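Local coordinates for SusD superfamily protein (Bacteroides vulgatus ATCC 8482, PDB 3JQ0) that is an outer-membrane SusD-family protein of unknown function, probably involved in binding nutrients, perhaps glycans, at the cell surface, at residues 302-307 with 318-323; 308-313 with 414-419. All blocks are in the same frame, centred on the assembly; numbering follows the deposited sequence. Where two conformers were deposited one is given.

Overall arrangement
The two contacts use consecutive pieces of one loop, 302-313, and illustrate how chemistry follows depth in a fold. Contact 1 is the buried one: the first part of the loop packs against the start of strand 320-326, just past helix 315-319, through aromatic and aliphatic groups, with no hydrogen bond between the segments. Contact 2, partly buried and farther from the centre of the chain, sets the next part of the loop against the short helix 414-417, and there an arginine over a ring also holds an anion. The centres of contact 1 and contact 2 lie about 12 Å apart. Lys307 joins them, its NZ probably hydrogen-bonded to Phe416 O and to Thr418 O.

Contact 1 (302-307 with 318-323); sequences REFYFK and TSLKAV
Tyr305 reaches from segment 302-307 onto the beginning of strand 320-326, and its ring carries most of the contact. The bond from CA to CB already points at the strand, and CG anti to the backbone N (chi1 -177°) carries the ring onto it. CD1 comes first, 3.8 Å from Leu320 CB, which sits at the ring edge; CE1 follows, 3.7 Å from the backbone N of Ala322. Near the tip, CZ is 3.6 Å from Ala322 CB. This methyl lies over one face, displaced toward the rim, in a CH-pi contact 3.8 Å from the ring centroid. The hydroxyl is hydrogen-bonded to a glycerol, probably from the crystallisation liquor, while Trp316 meets the ring as well. Leu320 is shared: its CD1 touches Tyr305 CD1 and also lies 4.0 Å from Phe304 CD2, at the edge of that second ring. Strand 320-326 pairs with strand 332-339 in a beta hairpin, whose Tyr334 touches both Tyr305 and Ala322. A leucine in place of Tyr305 would probably leave the Ala322 methyl without its aromatic face. With no hydrogen bond between the segments, the contact rests on apolar burial and the CH-pi approach, while the tyrosine's hydroxyl finds its polar partner outside them.

Contact 2 (308-313 with 414-419); sequences GFRNND and PEFYTD. With SO4 (sulfate ion), chain I.
A small anion site, formed where a type II beta turn from Arg310 to Asp313 faces the short helix 414-417, is the setting of this contact between Arg310 and Phe416. The arginine lies across the aromatic ring: its CD stands 3.6 Å from the centroid of Phe416 and 11° off the ring normal, a CH-pi contact over the centre of the face. Bends at chi2 and chi3 fold the chain back, and the guanidinium, its plane 32° from that of the ring, turns its edge to a sulfate ion probably taken up from the crystallisation liquor. Arg310 NE donates to O3 of the sulfate at 2.9 Å, and Arg310 NH2 donates to O2 at 2.9 Å, the latter bond nearly straight at 168°. The remaining nitrogen, NH1, forms a salt bridge with Asp411, whose OD1 is also hydrogen-bonded to Tyr417 OH, so the two side chains share one carboxylate. Phe416 is met at its edge too, where its CZ lies 3.9 Å from Gly308 C, and the neighbouring CE1 comes within 3.3 Å of Phe309 O. Helix 430-441 adds Arg440 against Arg310 and Phe416. The turn adds to the anion's grip: the backbone N of Asn311 donates to sulfate O3 at 3.0 Å, giving that oxygen a second donor beside Arg310 NE.

Contact 1 (302-307 with 318-323)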
ATOM      1  N   ARG A 302     -14.137 -12.802   8.320  1.00  6.87           N
ATOM      2  CA  ARG A 302     -15.248 -13.405   7.567  1.00  7.81           C
ATOM      3  C   ARG A 302     -16.437 -12.441   7.463  1.00  7.23           C
ATOM      4  O   ARG A 302     -17.080 -12.320   6.420  1.00  8.35           O
ATOM      5  CB  ARG A 302     -15.647 -14.718   8.211  1.00  7.29           C
ATOM      6  CG  ARG A 302     -14.589 -15.791   8.121  1.00  7.67           C
ATOM      7  CD  ARG A 302     -14.881 -16.952   9.012  1.00  8.54           C
ATOM      8  NE  ARG A 302     -14.848 -16.541  10.391  1.00 10.03           N
ATOM      9  CZ  ARG A 302     -15.330 -17.244  11.388  1.00 11.64           C
ATOM     10  NH1 ARG A 302     -15.862 -18.446  11.154  1.00 13.75           N
ATOM     11  NH2 ARG A 302     -15.275 -16.781  12.625  1.00 15.25           N
ATOM     12  N   GLU A 303     -16.725 -11.726   8.541  1.00  8.10           N
ATOM     13  CA  GLU A 303     -17.826 -10.790   8.623  0.51  8.71           C
ATOM     14  C   GLU A 303     -17.647  -9.611   7.647  1.00  8.69           C
ATOM     15  O   GLU A 303     -18.610  -8.996   7.190  1.00 10.06           O
ATOM     16  CB  GLU A 303     -17.885 -10.317  10.100  0.51  9.14           C
ATOM     17  CG  GLU A 303     -19.010  -9.354  10.451  0.51 12.28           C
ATOM     18  CD  GLU A 303     -18.924  -8.739  11.865  0.51 14.38           C
ATOM     19  OE1 GLU A 303     -18.006  -9.055  12.669  0.51 14.92           O
ATOM     20  OE2 GLU A 303     -19.768  -7.870  12.151  0.51 16.39           O
ATOM     21  N   PHE A 304     -16.402  -9.271   7.352  1.00  7.24           N
ATOM     22  CA  PHE A 304     -16.125  -8.114   6.519  1.00  7.67           C
ATOM     23  C   PHE A 304     -16.682  -8.259   5.120  1.00  7.38           C
ATOM     24  O   PHE A 304     -17.061  -7.258   4.510  1.00  8.46           O
ATOM     25  CB  PHE A 304     -14.627  -7.841   6.476  1.00  7.99           C
ATOM     26  CG  PHE A 304     -14.260  -6.628   5.679  1.00  8.27           C
ATOM     27  CD1 PHE A 304     -14.417  -5.362   6.191  1.00  9.80           C
ATOM     28  CD2 PHE A 304     -13.809  -6.761   4.364  1.00  9.43           C
ATOM     29  CE1 PHE A 304     -14.120  -4.234   5.414  1.00 10.80           C
ATOM     30  CE2 PHE A 304     -13.509  -5.619   3.595  1.00 10.57           C
ATOM     31  CZ  PHE A 304     -13.638  -4.381   4.163  1.00  9.91           C
ATOM     32  N   TYR A 305     -16.764  -9.492   4.609  1.00  7.87           N
ATOM     33  CA  TYR A 305     -17.224  -9.683   3.251  1.00  7.90           C
ATOM     34  C   TYR A 305     -18.585  -9.055   3.022  1.00  7.41           C
ATOM     35  O   TYR A 305     -18.821  -8.527   1.946  1.00  8.09           O
ATOM     36  CB  TYR A 305     -17.246 -11.178   2.858  1.00  7.58           C
ATOM     37  CG  TYR A 305     -17.656 -11.416   1.428  1.00  7.81           C
ATOM     38  CD1 TYR A 305     -16.729 -11.341   0.410  1.00  7.73           C
ATOM     39  CD2 TYR A 305     -18.987 -11.625   1.091  1.00  8.10           C
ATOM     40  CE1 TYR A 305     -17.087 -11.509  -0.911  1.00  8.31           C
ATOM     41  CE2 TYR A 305     -19.354 -11.778  -0.240  1.00  8.09           C
ATOM     42  CZ  TYR A 305     -18.416 -11.694  -1.235  1.00  8.66           C
ATOM     43  OH  TYR A 305     -18.772 -11.815  -2.531  1.00  9.85           O
ATOM     44  N   PHE A 306     -19.475  -9.105   4.022  1.00  8.15           N
ATOM     45  CA  PHE A 306     -20.816  -8.549   3.893  1.00  9.01           C
ATOM     46  C   PHE A 306     -20.988  -7.157   4.475  1.00  8.08           C
ATOM     47  O   PHE A 306     -22.092  -6.623   4.408  1.00  9.47           O
ATOM     48  CB  PHE A 306     -21.860  -9.552   4.430  1.00 10.26           C
ATOM     49  CG  PHE A 306     -21.903 -10.852   3.678  1.00  9.97           C
ATOM     50  CD1 PHE A 306     -22.519 -10.903   2.452  1.00 11.22           C
ATOM     51  CD2 PHE A 306     -21.285 -11.992   4.183  1.00 11.91           C
ATOM     52  CE1 PHE A 306     -22.554 -12.082   1.717  1.00 13.83           C
ATOM     53  CE2 PHE A 306     -21.321 -13.180   3.452  1.00 12.80           C
ATOM     54  CZ  PHE A 306     -21.964 -13.226   2.248  1.00 13.56           C
ATOM     55  N   LYS A 307     -19.923  -6.585   5.004  1.00  7.85           N
ATOM     56  CA  LYS A 307     -19.963  -5.252   5.584  1.00  8.36           C
ATOM     57  C   LYS A 307     -18.955  -4.274   4.968  1.00  8.50           C
ATOM     58  O   LYS A 307     -18.795  -3.163   5.425  1.00 10.88           O
ATOM     59  CB  LYS A 307     -19.804  -5.306   7.103  1.00  9.39           C
ATOM     60  CG  LYS A 307     -21.014  -5.912   7.837  1.00 10.86           C
ATOM     61  CD  LYS A 307     -22.218  -4.931   7.777  1.00 14.25           C
ATOM     62  CE  LYS A 307     -23.381  -5.266   8.655  1.00 15.17           C
ATOM     63  NZ  LYS A 307     -24.540  -4.418   8.371  1.00 14.83           N
ATOM     64  N   THR A 318     -14.194  -8.110  -6.968  1.00  7.52           N
ATOM     65  CA  THR A 318     -12.843  -8.098  -7.540  1.00  7.55           C
ATOM     66  C   THR A 318     -11.814  -8.275  -6.404  1.00  6.93           C
ATOM     67  O   THR A 318     -10.815  -8.991  -6.564  1.00  7.36           O
ATOM     68  CB  THR A 318     -12.606  -6.823  -8.363  1.00  9.06           C
ATOM     69  OG1 THR A 318     -13.436  -6.861  -9.515  1.00 12.12           O
ATOM     70  CG2 THR A 318     -11.158  -6.675  -8.768  1.00  9.98           C
ATOM     71  N   SER A 319     -12.039  -7.638  -5.259  1.00  5.92           N
ATOM     72  CA  SER A 319     -11.102  -7.711  -4.142  1.00  6.25           C
ATOM     73  C   SER A 319     -11.163  -8.993  -3.358  1.00  5.73           C
ATOM     74  O   SER A 319     -10.138  -9.474  -2.860  1.00  6.27           O
ATOM     75  CB  SER A 319     -11.356  -6.548  -3.171  1.00  6.26           C
ATOM     76  OG  SER A 319     -11.134  -5.277  -3.796  1.00  7.14           O
ATOM     77  N   LEU A 320     -12.384  -9.550  -3.226  1.00  6.46           N
ATOM     78  CA  LEU A 320     -12.653 -10.728  -2.397  1.00  5.50           C
ATOM     79  C   LEU A 320     -13.519 -11.685  -3.145  1.00  6.39           C
ATOM     80  O   LEU A 320     -14.414 -11.266  -3.888  1.00  8.36           O
ATOM     81  CB  LEU A 320     -13.389 -10.321  -1.121  1.00  6.77           C
ATOM     82  CG  LEU A 320     -12.685  -9.370  -0.189  1.00  7.01           C
ATOM     83  CD1 LEU A 320     -13.608  -8.880   0.939  1.00  8.10           C
ATOM     84  CD2 LEU A 320     -11.400  -9.955   0.353  1.00  7.83           C
ATOM     85  N   LYS A 321     -13.356 -12.976  -2.858  1.00  6.12           N
ATOM     86  CA  LYS A 321     -14.331 -13.984  -3.291  0.50  6.32           C
ATOM     87  C   LYS A 321     -14.833 -14.731  -2.074  1.00  6.26           C
ATOM     88  O   LYS A 321     -14.054 -15.178  -1.235  1.00  7.15           O
ATOM     89  CB  LYS A 321     -13.793 -14.957  -4.342  0.50  7.66           C
ATOM     90  CG  LYS A 321     -14.876 -15.944  -4.818  0.50  8.95           C
ATOM     91  CD  LYS A 321     -14.509 -16.686  -6.104  0.50 13.56           C
ATOM     92  CE  LYS A 321     -15.697 -17.423  -6.754  0.50 12.52           C
ATOM     93  NZ  LYS A 321     -15.615 -17.355  -8.243  0.50 14.46           N
ATOM     94  N   ALA A 322     -16.147 -14.895  -2.004  1.00  6.96           N
ATOM     95  CA  ALA A 322     -16.761 -15.710  -0.959  1.00  6.84           C
ATOM     96  C   ALA A 322     -16.687 -17.172  -1.361  1.00  6.83           C
ATOM     97  O   ALA A 322     -17.137 -17.552  -2.453  1.00  8.59           O
ATOM     98  CB  ALA A 322     -18.230 -15.274  -0.759  1.00  8.32           C
ATOM     99  N   VAL A 323     -16.228 -17.997  -0.439  1.00  6.60           N
ATOM    100  CA  VAL A 323     -16.349 -19.436  -0.571  1.00  6.36           C
ATOM    101  C   VAL A 323     -17.322 -19.972   0.484  1.00  6.33           C
ATOM    102  O   VAL A 323     -17.522 -19.380   1.543  1.00  6.82           O
ATOM    103  CB  VAL A 323     -14.979 -20.154  -0.527  1.00  7.16           C
ATOM    104  CG1 VAL A 323     -14.067 -19.667  -1.665  1.00  8.39           C
ATOM    105  CG2 VAL A 323     -14.265 -20.041   0.819  1.00  8.39           C
TER

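Contact 2 (308-313 with 414-419)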
ATOM      1  N   GLY A 308     -18.294  -4.665   3.884  1.00  8.38           N
ATOM      2  CA  GLY A 308     -17.255  -3.857   3.267  1.00  7.66           C
ATOM      3  C   GLY A 308     -17.753  -2.919   2.183  1.00  6.54           C
ATOM      4  O   GLY A 308     -17.230  -1.817   2.014  1.00  7.38           O
ATOM      5  N   PHE A 309     -18.731  -3.408   1.387  1.00  6.91           N
ATOM      6  CA  PHE A 309     -19.084  -2.798   0.085  1.00  6.91           C
ATOM      7  C   PHE A 309     -20.576  -2.809  -0.101  1.00  6.68           C
ATOM      8  O   PHE A 309     -21.258  -3.795   0.219  1.00  7.67           O
ATOM      9  CB  PHE A 309     -18.446  -3.625  -1.052  1.00  7.25           C
ATOM     10  CG  PHE A 309     -16.951  -3.708  -0.974  1.00  6.13           C
ATOM     11  CD1 PHE A 309     -16.379  -4.732  -0.249  1.00  7.45           C
ATOM     12  CD2 PHE A 309     -16.137  -2.818  -1.646  1.00  6.89           C
ATOM     13  CE1 PHE A 309     -14.979  -4.864  -0.164  1.00  7.70           C
ATOM     14  CE2 PHE A 309     -14.745  -2.941  -1.564  1.00  7.25           C
ATOM     15  CZ  PHE A 309     -14.192  -3.944  -0.829  1.00  7.25           C
ATOM     16  N   ARG A 310     -21.078  -1.743  -0.677  1.00  7.41           N
ATOM     17  CA  ARG A 310     -22.462  -1.697  -1.107  1.00  7.07           C
ATOM     18  C   ARG A 310     -22.665  -2.562  -2.337  1.00  8.01           C
ATOM     19  O   ARG A 310     -21.753  -2.799  -3.137  1.00  8.09           O
ATOM     20  CB  ARG A 310     -22.888  -0.256  -1.440  1.00  8.19           C
ATOM     21  CG  ARG A 310     -22.667   0.768  -0.328  1.00  7.39           C
ATOM     22  CD  ARG A 310     -23.405   0.420   0.981  1.00  8.29           C
ATOM     23  NE  ARG A 310     -24.835   0.156   0.795  1.00  8.89           N
ATOM     24  CZ  ARG A 310     -25.762   1.097   0.594  1.00  9.44           C
ATOM     25  NH1 ARG A 310     -25.465   2.369   0.703  1.00  9.48           N
ATOM     26  NH2 ARG A 310     -27.010   0.744   0.354  1.00 10.83           N
ATOM     27  N   ASN A 311     -23.915  -2.996  -2.531  1.00  8.39           N
ATOM     28  CA  ASN A 311     -24.213  -3.786  -3.700  0.56  8.15           C
ATOM     29  C   ASN A 311     -23.842  -3.008  -4.971  1.00  9.48           C
ATOM     30  O   ASN A 311     -24.047  -1.790  -5.065  1.00 10.25           O
ATOM     31  CB  ASN A 311     -25.686  -4.159  -3.727  0.56 10.07           C
ATOM     32  CG  ASN A 311     -26.082  -5.172  -2.649  0.56  9.74           C
ATOM     33  OD1 ASN A 311     -25.295  -5.767  -1.907  0.56  9.08           O
ATOM     34  ND2 ASN A 311     -27.385  -5.360  -2.561  0.56 18.08           N
ATOM     35  N   ASN A 312     -23.318  -3.735  -5.934  1.00  9.35           N
ATOM     36  CA  ASN A 312     -22.947  -3.231  -7.231  1.00  9.55           C
ATOM     37  C   ASN A 312     -21.662  -2.397  -7.250  1.00  9.21           C
ATOM     38  O   ASN A 312     -21.262  -1.911  -8.325  1.00  9.59           O
ATOM     39  CB  ASN A 312     -24.140  -2.510  -7.903  1.00 11.33           C
ATOM     40  CG  ASN A 312     -25.360  -3.403  -7.959  1.00 15.54           C
ATOM     41  OD1 ASN A 312     -26.398  -3.153  -7.294  1.00 19.83           O
ATOM     42  ND2 ASN A 312     -25.169  -4.504  -8.624  1.00 17.59           N
ATOM     43  N   ASP A 313     -20.954  -2.308  -6.131  1.00  7.71           N
ATOM     44  CA  ASP A 313     -19.598  -1.781  -6.117  1.00  7.96           C
ATOM     45  C   ASP A 313     -18.706  -2.917  -6.642  1.00  7.96           C
ATOM     46  O   ASP A 313     -18.544  -3.938  -5.986  1.00  7.97           O
ATOM     47  CB  ASP A 313     -19.221  -1.347  -4.708  1.00  7.56           C
ATOM     48  CG  ASP A 313     -17.821  -0.819  -4.610  1.00  6.60           C
ATOM     49  OD1 ASP A 313     -16.981  -1.002  -5.523  1.00  7.20           O
ATOM     50  OD2 ASP A 313     -17.544  -0.172  -3.545  1.00  7.22           O
ATOM     51  N   PRO A 414     -28.995   2.879   6.600  1.00 11.58           N
ATOM     52  CA  PRO A 414     -28.925   2.471   8.008  1.00 12.41           C
ATOM     53  C   PRO A 414     -28.628   1.002   8.242  1.00 11.85           C
ATOM     54  O   PRO A 414     -27.779   0.667   9.091  1.00 12.30           O
ATOM     55  CB  PRO A 414     -30.286   2.888   8.559  1.00 13.41           C
ATOM     56  CG  PRO A 414     -30.612   4.110   7.784  1.00 15.39           C
ATOM     57  CD  PRO A 414     -30.077   3.860   6.390  1.00 12.03           C
ATOM     58  N   GLU A 415     -29.257   0.121   7.490  1.00 12.36           N
ATOM     59  CA  GLU A 415     -29.039  -1.312   7.700  1.00 13.25           C
ATOM     60  C   GLU A 415     -27.567  -1.681   7.413  1.00 11.49           C
ATOM     61  O   GLU A 415     -26.939  -2.433   8.174  1.00 12.53           O
ATOM     62  CB  GLU A 415     -29.970  -2.181   6.831  1.00 14.73           C
ATOM     63  CG  GLU A 415     -29.774  -3.658   7.081  1.00 19.05           C
ATOM     64  CD  GLU A 415     -30.695  -4.541   6.277  1.00 27.46           C
ATOM     65  OE1 GLU A 415     -31.671  -4.013   5.690  1.00 31.83           O
ATOM     66  OE2 GLU A 415     -30.423  -5.781   6.252  1.00 30.43           O
ATOM     67  N   PHE A 416     -27.016  -1.195   6.297  1.00 11.00           N
ATOM     68  CA  PHE A 416     -25.673  -1.573   5.937  1.00 10.11           C
ATOM     69  C   PHE A 416     -24.677  -1.106   7.030  1.00  9.30           C
ATOM     70  O   PHE A 416     -23.699  -1.818   7.348  1.00  9.80           O
ATOM     71  CB  PHE A 416     -25.306  -0.933   4.601  1.00 10.48           C
ATOM     72  CG  PHE A 416     -23.918  -1.308   4.177  1.00  9.34           C
ATOM     73  CD1 PHE A 416     -23.661  -2.505   3.514  1.00  9.76           C
ATOM     74  CD2 PHE A 416     -22.854  -0.461   4.498  1.00  8.54           C
ATOM     75  CE1 PHE A 416     -22.367  -2.860   3.185  1.00 10.80           C
ATOM     76  CE2 PHE A 416     -21.560  -0.858   4.168  1.00  9.07           C
ATOM     77  CZ  PHE A 416     -21.316  -2.022   3.495  1.00 10.44           C
ATOM     78  N   TYR A 417     -24.845   0.112   7.542  1.00  9.02           N
ATOM     79  CA  TYR A 417     -23.937   0.677   8.492  1.00  8.98           C
ATOM     80  C   TYR A 417     -24.157   0.257   9.934  1.00 10.46           C
ATOM     81  O   TYR A 417     -23.346   0.554  10.804  1.00 11.67           O
ATOM     82  CB  TYR A 417     -23.818   2.214   8.338  1.00  9.23           C
ATOM     83  CG  TYR A 417     -23.182   2.546   6.981  1.00  8.96           C
ATOM     84  CD1 TYR A 417     -21.809   2.356   6.747  1.00  8.15           C
ATOM     85  CD2 TYR A 417     -23.950   2.969   5.910  1.00  8.62           C
ATOM     86  CE1 TYR A 417     -21.269   2.562   5.520  1.00  8.12           C
ATOM     87  CE2 TYR A 417     -23.392   3.174   4.655  1.00  8.52           C
ATOM     88  CZ  TYR A 417     -22.033   2.941   4.472  1.00  7.63           C
ATOM     89  OH  TYR A 417     -21.463   3.083   3.211  1.00  7.82           O
ATOM     90  N   THR A 418     -25.260  -0.408  10.202  1.00 11.81           N
ATOM     91  CA  THR A 418     -25.508  -1.020  11.517  1.00 13.18           C
ATOM     92  C   THR A 418     -24.570  -2.200  11.739  1.00 13.24           C
ATOM     93  O   THR A 418     -24.339  -3.006  10.837  1.00 15.12           O
ATOM     94  CB  THR A 418     -26.980  -1.439  11.632  1.00 14.30           C
ATOM     95  OG1 THR A 418     -27.773  -0.256  11.614  1.00 16.77           O
ATOM     96  CG2 THR A 418     -27.246  -2.190  12.940  1.00 15.46           C
ATOM     97  N   ASP A 419     -24.019  -2.284  12.953  1.00 15.58           N
ATOM     98  CA  ASP A 419     -23.108  -3.376  13.318  1.00 17.25           C
ATOM     99  C   ASP A 419     -21.971  -3.483  12.309  1.00 15.10           C
ATOM    100  O   ASP A 419     -21.617  -4.580  11.855  1.00 16.99           O
ATOM    101  CB  ASP A 419     -23.856  -4.717  13.450  1.00 20.06           C
ATOM    102  CG  ASP A 419     -24.889  -4.711  14.558  1.00 25.49           C
ATOM    103  OD1 ASP A 419     -24.647  -4.077  15.600  1.00 29.76           O
ATOM    104  OD2 ASP A 419     -25.953  -5.346  14.373  1.00 34.19           O
TER
HETATM  105  S   SO4 I   8     -26.865  -2.960   0.140  0.50 11.99           S
HETATM  106  O1  SO4 I   8     -26.535  -4.033   1.114  0.50 17.74           O
HETATM  107  O2  SO4 I   8     -27.863  -2.014   0.628  0.50 10.52           O
HETATM  108  O3  SO4 I   8     -25.575  -2.439  -0.139  0.50  9.40           O
HETATM  109  O4  SO4 I   8     -27.542  -3.705  -0.895  0.50 17.80           O